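Local coordinates for protein 3-dehydroquinate dehydratase (Clostridium difficile, PDB 4H3D) that catalyses the cis-dehydration of 3-dehydroquinate to 3-dehydroshikimate in the chorismate pathway, through an imine formed with an active-site lysine, at residues Lys39-Ala44 against Ile241-Leu246; Ile48-Val53 against Leu227-Ala232. All blocks are in the same frame, centred on the assembly; numbering follows the deposited sequence. Where two conformers were deposited one is given.

Interaction 1: residues Lys39-Ala44 against Ile241-Leu246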
ATOM      1  N   LYS B  39     -14.003  23.081 -11.669  1.00 44.04           N
ATOM      2  CA  LYS B  39     -14.939  22.426 -12.598  1.00 46.91           C
ATOM      3  C   LYS B  39     -14.488  21.008 -12.967  1.00 47.25           C
ATOM      4  O   LYS B  39     -15.315  20.148 -13.238  1.00 48.41           O
ATOM      5  CB  LYS B  39     -15.193  23.312 -13.822  1.00 48.96           C
ATOM      6  CG  LYS B  39     -16.010  24.558 -13.438  1.00 53.95           C
ATOM      7  CD  LYS B  39     -15.952  25.687 -14.454  1.00 59.36           C
ATOM      8  CE  LYS B  39     -16.690  25.376 -15.728  1.00 62.73           C
ATOM      9  NZ  LYS B  39     -16.668  26.563 -16.631  1.00 66.36           N
ATOM     10  N   GLU B  40     -13.182  20.759 -12.940  1.00 47.20           N
ATOM     11  CA  GLU B  40     -12.657  19.415 -13.180  1.00 47.50           C
ATOM     12  C   GLU B  40     -12.895  18.490 -11.965  1.00 46.34           C
ATOM     13  O   GLU B  40     -12.848  17.260 -12.092  1.00 47.68           O
ATOM     14  CB  GLU B  40     -11.155  19.467 -13.482  1.00 48.49           C
ATOM     15  CG  GLU B  40     -10.787  20.178 -14.775  1.00 53.16           C
ATOM     16  CD  GLU B  40     -11.257  19.435 -16.014  1.00 57.83           C
ATOM     17  OE1 GLU B  40     -11.479  20.094 -17.051  1.00 65.68           O
ATOM     18  OE2 GLU B  40     -11.412  18.196 -15.949  1.00 58.20           O
ATOM     19  N   LEU B  41     -13.144  19.069 -10.790  1.00 43.33           N
ATOM     20  CA  LEU B  41     -13.314  18.274  -9.567  1.00 40.83           C
ATOM     21  C   LEU B  41     -14.751  18.168  -9.049  1.00 40.82           C
ATOM     22  O   LEU B  41     -15.035  17.325  -8.200  1.00 42.83           O
ATOM     23  CB  LEU B  41     -12.467  18.879  -8.438  1.00 37.89           C
ATOM     24  CG  LEU B  41     -10.960  19.034  -8.633  1.00 36.79           C
ATOM     25  CD1 LEU B  41     -10.343  19.773  -7.427  1.00 34.51           C
ATOM     26  CD2 LEU B  41     -10.293  17.689  -8.847  1.00 36.64           C
ATOM     27  N   LYS B  42     -15.656  18.998  -9.553  1.00 41.51           N
ATOM     28  CA  LYS B  42     -17.000  19.077  -8.970  1.00 41.82           C
ATOM     29  C   LYS B  42     -17.849  17.799  -9.025  1.00 42.99           C
ATOM     30  O   LYS B  42     -18.721  17.609  -8.166  1.00 42.06           O
ATOM     31  CB  LYS B  42     -17.802  20.254  -9.547  1.00 42.88           C
ATOM     32  CG  LYS B  42     -18.558  19.962 -10.823  1.00 48.16           C
ATOM     33  CD  LYS B  42     -19.537  21.090 -11.155  1.00 53.35           C
ATOM     34  CE  LYS B  42     -18.882  22.216 -11.915  1.00 55.35           C
ATOM     35  NZ  LYS B  42     -18.647  21.807 -13.324  1.00 57.70           N
ATOM     36  N   ASP B  43     -17.615  16.936 -10.018  1.00 42.87           N
ATOM     37  CA  ASP B  43     -18.430  15.734 -10.166  1.00 43.37           C
ATOM     38  C   ASP B  43     -17.614  14.437 -10.233  1.00 43.09           C
ATOM     39  O   ASP B  43     -18.084  13.425 -10.761  1.00 45.84           O
ATOM     40  CB  ASP B  43     -19.316  15.861 -11.400  1.00 44.83           C
ATOM     41  CG  ASP B  43     -20.453  14.854 -11.404  1.00 48.05           C
ATOM     42  OD1 ASP B  43     -20.788  14.332 -10.321  1.00 50.05           O
ATOM     43  OD2 ASP B  43     -21.022  14.594 -12.478  1.00 41.84           O
ATOM     44  N   ALA B  44     -16.411  14.462  -9.675  1.00 41.28           N
ATOM     45  CA  ALA B  44     -15.555  13.282  -9.636  1.00 40.87           C
ATOM     46  C   ALA B  44     -15.748  12.612  -8.274  1.00 40.32           C
ATOM     47  O   ALA B  44     -16.361  13.191  -7.377  1.00 40.43           O
ATOM     48  CB  ALA B  44     -14.112  13.677  -9.847  1.00 40.04           C
ATOM     49  N   ILE B 241      -0.197  10.604  -6.206  1.00 38.92           N
ATOM     50  CA  ILE B 241      -1.069   9.645  -6.873  1.00 38.11           C
ATOM     51  C   ILE B 241      -2.301  10.430  -7.328  1.00 35.96           C
ATOM     52  O   ILE B 241      -2.863  11.190  -6.544  1.00 31.30           O
ATOM     53  CB  ILE B 241      -1.422   8.455  -5.918  1.00 37.68           C
ATOM     54  CG1 ILE B 241      -2.421   7.493  -6.559  1.00 41.04           C
ATOM     55  CG2 ILE B 241      -1.992   8.951  -4.616  1.00 38.32           C
ATOM     56  CD1 ILE B 241      -2.658   6.249  -5.721  1.00 46.57           C
ATOM     57  N   SER B 242      -2.695  10.291  -8.597  1.00 35.35           N
ATOM     58  CA  SER B 242      -3.874  11.025  -9.093  1.00 35.86           C
ATOM     59  C   SER B 242      -5.070  10.510  -8.302  1.00 32.97           C
ATOM     60  O   SER B 242      -5.131   9.313  -7.953  1.00 32.29           O
ATOM     61  CB  SER B 242      -4.077  10.811 -10.584  1.00 39.65           C
ATOM     62  OG  SER B 242      -4.573   9.515 -10.838  1.00 44.04           O
ATOM     63  N   PHE B 243      -6.022  11.389  -8.034  1.00 31.50           N
ATOM     64  CA  PHE B 243      -7.134  11.053  -7.146  1.00 29.56           C
ATOM     65  C   PHE B 243      -8.028   9.914  -7.636  1.00 30.15           C
ATOM     66  O   PHE B 243      -8.586   9.177  -6.816  1.00 28.05           O
ATOM     67  CB  PHE B 243      -7.950  12.310  -6.768  1.00 29.57           C
ATOM     68  CG  PHE B 243      -8.874  12.801  -7.845  1.00 30.96           C
ATOM     69  CD1 PHE B 243     -10.176  12.330  -7.917  1.00 36.41           C
ATOM     70  CD2 PHE B 243      -8.462  13.761  -8.755  1.00 30.10           C
ATOM     71  CE1 PHE B 243     -11.039  12.787  -8.900  1.00 37.00           C
ATOM     72  CE2 PHE B 243      -9.320  14.219  -9.735  1.00 34.85           C
ATOM     73  CZ  PHE B 243     -10.606  13.733  -9.807  1.00 37.21           C
ATOM     74  N   LYS B 244      -8.146   9.755  -8.952  1.00 32.01           N
ATOM     75  CA  LYS B 244      -8.958   8.667  -9.525  1.00 35.12           C
ATOM     76  C   LYS B 244      -8.330   7.322  -9.172  1.00 34.98           C
ATOM     77  O   LYS B 244      -9.010   6.388  -8.727  1.00 33.72           O
ATOM     78  CB  LYS B 244      -9.061   8.790 -11.046  1.00 37.60           C
ATOM     79  CG  LYS B 244      -9.782  10.034 -11.532  1.00 45.50           C
ATOM     80  CD  LYS B 244      -9.774  10.134 -13.059  1.00 49.62           C
ATOM     81  CE  LYS B 244     -10.318  11.470 -13.523  1.00 53.67           C
ATOM     82  NZ  LYS B 244     -10.419  11.560 -15.020  1.00 57.92           N
ATOM     83  N   GLU B 245      -7.025   7.234  -9.369  1.00 34.13           N
ATOM     84  CA  GLU B 245      -6.304   6.008  -9.086  1.00 35.49           C
ATOM     85  C   GLU B 245      -6.259   5.746  -7.580  1.00 31.87           C
ATOM     86  O   GLU B 245      -6.312   4.596  -7.138  1.00 31.34           O
ATOM     87  CB  GLU B 245      -4.914   6.065  -9.720  1.00 37.19           C
ATOM     88  CG  GLU B 245      -4.995   6.143 -11.255  1.00 45.94           C
ATOM     89  CD  GLU B 245      -3.645   6.135 -11.949  1.00 55.92           C
ATOM     90  OE1 GLU B 245      -2.623   6.394 -11.284  1.00 62.49           O
ATOM     91  OE2 GLU B 245      -3.615   5.875 -13.175  1.00 63.21           O
ATOM     92  N   LEU B 246      -6.207   6.812  -6.789  1.00 30.74           N
ATOM     93  CA  LEU B 246      -6.202   6.677  -5.343  1.00 28.94           C
ATOM     94  C   LEU B 246      -7.565   6.136  -4.895  1.00 29.69           C
ATOM     95  O   LEU B 246      -7.649   5.259  -4.017  1.00 30.80           O
ATOM     96  CB  LEU B 246      -5.889   8.030  -4.691  1.00 28.11           C
ATOM     97  CG  LEU B 246      -5.734   8.090  -3.175  1.00 30.15           C
ATOM     98  CD1 LEU B 246      -4.705   7.089  -2.735  1.00 27.38           C
ATOM     99  CD2 LEU B 246      -5.351   9.542  -2.703  1.00 29.54           C
TER
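The Phe243 ring meets the segment Lys39-Ala44 at one edge and obliquely. At the edge, near the ring plane, Ala44 sets its CB 3.3 Å from Phe243 CE1 and 3.5 Å from CZ, a tight approach for carbon atoms. Leu41 comes in obliquely, its CD2 branch 3.7 Å from Phe243 CE2 and slightly farther from CZ. Over one ring face, toward its rim, Lys244 CG of the same helix lies 4.0 Å above the plane. The outer end of the ring, from CE1 through CZ to CE2, does the touching, with Ala44 at one of these corners and Leu41 at the other. Phe243 gets there with CG between its backbone N and carbonyl carbon (chi1 77°) and the ring turned squarely across the CA-CB bond (chi2 90°). In the TIM barrel of this type I dehydroquinase, helices 31-41 and 243-256 both pack on the outside of strand 21-26: Leu41 also touches Val24 and Ile26, and Phe243 also touches Val24. The contact joins the last part of helix 31-41 and the turn that follows it to the first turn of helix 243-256. A type I beta turn from Leu41 to Ala44 brings Ala44 up to the ring. On the other side Ser242 occupies the N-cap position, and its backbone O accepts a hydrogen bond from Leu246 N at 3.0 Å, closing the first turn on which Phe243 sits. No hydrogen bond crosses between the segments, so apolar packing carries the contact. The opposite charges of Glu40 and Lys244 remain separated, OE2 to NZ 6.8 Å, where any attraction would probably be slight. At the far side of the helix start, Ile241 and Glu245 pack on Leu252 of the second subunit.

Interaction 2: residues Ile48-Val53 against Leu227-Ala232. With SHL (5-hydroxy-6-methyl-4-oxo-4H-pyran-2-carboxylic acid), chain I.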
ATOM      1  N   ILE B  48     -13.305  15.740  -0.470  1.00 22.72           N
ATOM      2  CA  ILE B  48     -13.022  17.085  -0.002  1.00 22.60           C
ATOM      3  C   ILE B  48     -12.117  17.783  -0.994  1.00 21.37           C
ATOM      4  O   ILE B  48     -11.241  17.153  -1.602  1.00 19.90           O
ATOM      5  CB  ILE B  48     -12.266  17.027   1.360  1.00 23.80           C
ATOM      6  CG1 ILE B  48     -13.110  16.303   2.417  1.00 26.88           C
ATOM      7  CG2 ILE B  48     -11.855  18.434   1.846  1.00 20.51           C
ATOM      8  CD1 ILE B  48     -12.369  16.047   3.724  1.00 28.07           C
ATOM      9  N   ILE B  49     -12.337  19.077  -1.161  1.00 20.21           N
ATOM     10  CA  ILE B  49     -11.508  19.903  -2.005  1.00 21.23           C
ATOM     11  C   ILE B  49     -10.741  20.872  -1.093  1.00 21.27           C
ATOM     12  O   ILE B  49     -11.319  21.444  -0.183  1.00 20.87           O
ATOM     13  CB  ILE B  49     -12.335  20.694  -3.023  1.00 23.02           C
ATOM     14  CG1 ILE B  49     -12.918  19.739  -4.069  1.00 24.83           C
ATOM     15  CG2 ILE B  49     -11.471  21.750  -3.698  1.00 21.09           C
ATOM     16  CD1 ILE B  49     -13.875  20.399  -5.090  1.00 26.03           C
ATOM     17  N   GLU B  50      -9.433  20.991  -1.320  1.00 19.79           N
ATOM     18  CA  GLU B  50      -8.588  21.906  -0.564  1.00 19.02           C
ATOM     19  C   GLU B  50      -8.189  23.054  -1.456  1.00 19.77           C
ATOM     20  O   GLU B  50      -7.703  22.837  -2.551  1.00 23.41           O
ATOM     21  CB  GLU B  50      -7.306  21.199  -0.076  1.00 18.91           C
ATOM     22  CG  GLU B  50      -6.273  22.150   0.579  1.00 19.79           C
ATOM     23  CD  GLU B  50      -4.975  21.438   1.009  1.00 25.33           C
ATOM     24  OE1 GLU B  50      -4.412  20.671   0.197  1.00 28.35           O
ATOM     25  OE2 GLU B  50      -4.527  21.657   2.156  1.00 26.50           O
ATOM     26  N   TRP B  51      -8.411  24.281  -1.010  1.00 20.37           N
ATOM     27  CA  TRP B  51      -7.912  25.428  -1.747  1.00 19.70           C
ATOM     28  C   TRP B  51      -6.608  25.868  -1.109  1.00 20.11           C
ATOM     29  O   TRP B  51      -6.589  26.351   0.040  1.00 19.87           O
ATOM     30  CB  TRP B  51      -8.925  26.576  -1.795  1.00 19.65           C
ATOM     31  CG  TRP B  51      -8.431  27.764  -2.560  1.00 19.27           C
ATOM     32  CD1 TRP B  51      -7.496  27.765  -3.561  1.00 21.84           C
ATOM     33  CD2 TRP B  51      -8.898  29.129  -2.456  1.00 24.27           C
ATOM     34  NE1 TRP B  51      -7.315  29.046  -4.046  1.00 23.08           N
ATOM     35  CE2 TRP B  51      -8.174  29.894  -3.400  1.00 22.78           C
ATOM     36  CE3 TRP B  51      -9.845  29.769  -1.662  1.00 22.20           C
ATOM     37  CZ2 TRP B  51      -8.362  31.258  -3.553  1.00 24.67           C
ATOM     38  CZ3 TRP B  51     -10.027  31.132  -1.823  1.00 21.96           C
ATOM     39  CH2 TRP B  51      -9.285  31.859  -2.754  1.00 23.75           C
ATOM     40  N   ARG B  52      -5.505  25.658  -1.849  1.00 20.73           N
ATOM     41  CA  ARG B  52      -4.172  26.072  -1.433  1.00 20.35           C
ATOM     42  C   ARG B  52      -4.031  27.498  -1.878  1.00 21.24           C
ATOM     43  O   ARG B  52      -3.485  27.776  -2.936  1.00 20.29           O
ATOM     44  CB  ARG B  52      -3.081  25.205  -2.080  1.00 21.89           C
ATOM     45  CG  ARG B  52      -2.817  23.876  -1.368  1.00 21.39           C
ATOM     46  CD  ARG B  52      -2.056  24.099  -0.093  1.00 22.64           C
ATOM     47  NE  ARG B  52      -0.797  24.809  -0.363  1.00 26.02           N
ATOM     48  CZ  ARG B  52       0.350  24.214  -0.687  1.00 28.26           C
ATOM     49  NH1 ARG B  52       0.415  22.887  -0.771  1.00 24.97           N
ATOM     50  NH2 ARG B  52       1.442  24.947  -0.921  1.00 25.39           N
ATOM     51  N   VAL B  53      -4.525  28.396  -1.028  1.00 21.65           N
ATOM     52  CA  VAL B  53      -4.610  29.819  -1.321  1.00 20.87           C
ATOM     53  C   VAL B  53      -3.243  30.515  -1.399  1.00 22.78           C
ATOM     54  O   VAL B  53      -3.127  31.581  -1.997  1.00 22.32           O
ATOM     55  CB  VAL B  53      -5.533  30.508  -0.290  1.00 21.89           C
ATOM     56  CG1 VAL B  53      -4.843  30.616   1.063  1.00 19.94           C
ATOM     57  CG2 VAL B  53      -5.990  31.886  -0.783  1.00 21.42           C
ATOM     58  N   LEU B 227      -7.688  10.768   6.361  0.60 20.91           N
ATOM     59  CA  LEU B 227      -7.770  11.566   5.137  0.60 19.95           C
ATOM     60  C   LEU B 227      -6.487  11.364   4.311  0.60 21.17           C
ATOM     61  O   LEU B 227      -5.380  11.365   4.867  0.60 22.57           O
ATOM     62  CB  LEU B 227      -7.922  13.042   5.523  0.60 22.72           C
ATOM     63  CG  LEU B 227      -8.305  14.043   4.446  0.60 20.41           C
ATOM     64  CD1 LEU B 227      -9.658  13.685   3.896  0.60 19.99           C
ATOM     65  CD2 LEU B 227      -8.321  15.443   4.976  0.60 20.11           C
ATOM     66  N   THR B 228      -6.632  11.188   2.998  1.00 19.90           N
ATOM     67  CA  THR B 228      -5.500  10.985   2.129  1.00 21.08           C
ATOM     68  C   THR B 228      -5.625  11.985   0.973  1.00 23.49           C
ATOM     69  O   THR B 228      -6.729  12.320   0.547  1.00 23.48           O
ATOM     70  CB  THR B 228      -5.386   9.532   1.654  1.00 22.20           C
ATOM     71  OG1 THR B 228      -4.217   9.389   0.839  1.00 22.19           O
ATOM     72  CG2 THR B 228      -6.627   9.103   0.887  1.00 20.13           C
ATOM     73  N   PHE B 229      -4.490  12.482   0.504  1.00 22.86           N
ATOM     74  CA  PHE B 229      -4.467  13.515  -0.522  1.00 24.10           C
ATOM     75  C   PHE B 229      -4.037  12.991  -1.891  1.00 25.77           C
ATOM     76  O   PHE B 229      -2.992  12.358  -2.035  1.00 25.06           O
ATOM     77  CB  PHE B 229      -3.543  14.656  -0.075  1.00 24.96           C
ATOM     78  CG  PHE B 229      -4.067  15.429   1.115  1.00 24.35           C
ATOM     79  CD1 PHE B 229      -4.030  14.886   2.386  1.00 28.49           C
ATOM     80  CD2 PHE B 229      -4.590  16.697   0.958  1.00 27.27           C
ATOM     81  CE1 PHE B 229      -4.523  15.608   3.488  1.00 27.37           C
ATOM     82  CE2 PHE B 229      -5.076  17.418   2.054  1.00 29.94           C
ATOM     83  CZ  PHE B 229      -5.038  16.863   3.312  1.00 29.88           C
ATOM     84  N   GLY B 230      -4.854  13.265  -2.894  1.00 26.79           N
ATOM     85  CA  GLY B 230      -4.565  12.856  -4.269  1.00 30.30           C
ATOM     86  C   GLY B 230      -4.261  14.094  -5.103  1.00 33.73           C
ATOM     87  O   GLY B 230      -4.615  15.206  -4.725  1.00 34.71           O
ATOM     88  N   ALA B 231      -3.582  13.908  -6.222  1.00 35.23           N
ATOM     89  CA  ALA B 231      -3.262  15.019  -7.103  1.00 39.19           C
ATOM     90  C   ALA B 231      -4.381  15.154  -8.137  1.00 42.13           C
ATOM     91  O   ALA B 231      -4.992  14.151  -8.535  1.00 40.41           O
ATOM     92  CB  ALA B 231      -1.920  14.775  -7.786  1.00 39.74           C
ATOM     93  N   ALA B 232      -4.649  16.382  -8.571  1.00 47.20           N
ATOM     94  CA  ALA B 232      -5.703  16.643  -9.564  1.00 52.54           C
ATOM     95  C   ALA B 232      -5.351  16.009 -10.900  1.00 58.84           C
ATOM     96  O   ALA B 232      -6.131  15.232 -11.455  1.00 60.50           O
ATOM     97  CB  ALA B 232      -5.917  18.131  -9.737  1.00 54.58           C
TER
HETATM   98  OAD SHL I 302      -0.164  15.239  -0.394  1.00 37.96           O
HETATM   99  CAH SHL I 302       0.905  15.773  -0.004  1.00 43.51           C
HETATM  100  OAA SHL I 302       1.996  15.536  -0.582  1.00 41.03           O
HETATM  101  CAK SHL I 302       0.854  16.677   1.127  1.00 39.73           C
HETATM  102  OAG SHL I 302      -0.417  16.907   1.754  1.00 36.68           O
HETATM  103  CAF SHL I 302      -0.525  17.924   2.723  1.00 38.55           C
HETATM  104  CAL SHL I 302      -1.752  18.228   3.212  1.00 38.12           C
HETATM  105  CAJ SHL I 302       0.598  18.609   3.032  1.00 40.48           C
HETATM  106  OAC SHL I 302       0.535  19.595   3.924  1.00 37.58           O
HETATM  107  CAI SHL I 302       1.800  18.308   2.457  1.00 39.11           C
HETATM  108  CAE SHL I 302       1.931  17.356   1.525  1.00 38.84           C
HETATM  109  OAB SHL I 302       2.888  18.973   2.815  1.00 38.37           O
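Phe229, on strand 227-229, carries its ring to both the bound comenic acid derivative and Glu50, which stand on the same side of the ring plane. Its CB lies 3.4 Å from the ligand carboxylate oxygen OAD. One step out, CG is 4.0 Å from the pyran ring oxygen OAG. The rest of the ring passes beneath the ligand carbon CAL, which sits over one face, offset toward the rim, and comes within 3.6 Å of CE2. CE2 also meets Glu50, whose OE1 approaches obliquely at 3.8 Å with the carboxylate plane turned 43° from the ring; at the tip, CZ again meets CAL. Glu50 reaches the ring on a straight chain, CG opposite the backbone N (chi1 173°) and CD continuing the line (chi2 -178°). Its OE2 is engaged by a hydrogen bond with Thr84 OG1, which should limit rotation of the carboxylate while OE1 rests by the ring. In the TIM barrel, strand 21-26 stands between strands 48-52 and 227-229, so these side chains meet across it inside the barrel, and Cys23 touches both Glu50 and Phe229. Ile48 and Glu50 on one strand and Leu227 on the other start toward each other across the barrel interior, whereas Phe229 reaches Glu50 only with the far part of its ring. Below the substrate site, Ile48 and Leu227 touch through their CD1 atoms, 3.6 Å apart in the conformer given; Leu227 was modelled in two, so this value is less certain. Glu50, Trp51 and Arg52 belong to the 3-dehydroquinate binding site, and Phe229 lines the ligand pocket, where it also makes a cation-pi contact with Lys174, the Schiff-base lysine. The ligand is further held by hydrogen bonds with Arg86, His147, Arg217 and Gln240.

From the N terminus, the chain leaves helix 31-41 through Lys39-Ala44 and enters strand 48-52 almost at once. It then builds most of the barrel before strand 227-229 returns beside strand 21-26, where interaction 2 closes a loop of 173 intervening residues. A short connection leads to helix 243-256, and interaction 1 closes the wider loop of 196 residues. The two loops nest without crossing. Their centres lie 10 Å apart, interaction 2 inside the barrel and interaction 1 among the helices outside, both tying the chain's last strand and helix to its early ones. Probable backbone hydrogen bonds join them directly, from Ala231 to Ile241 and Phe243.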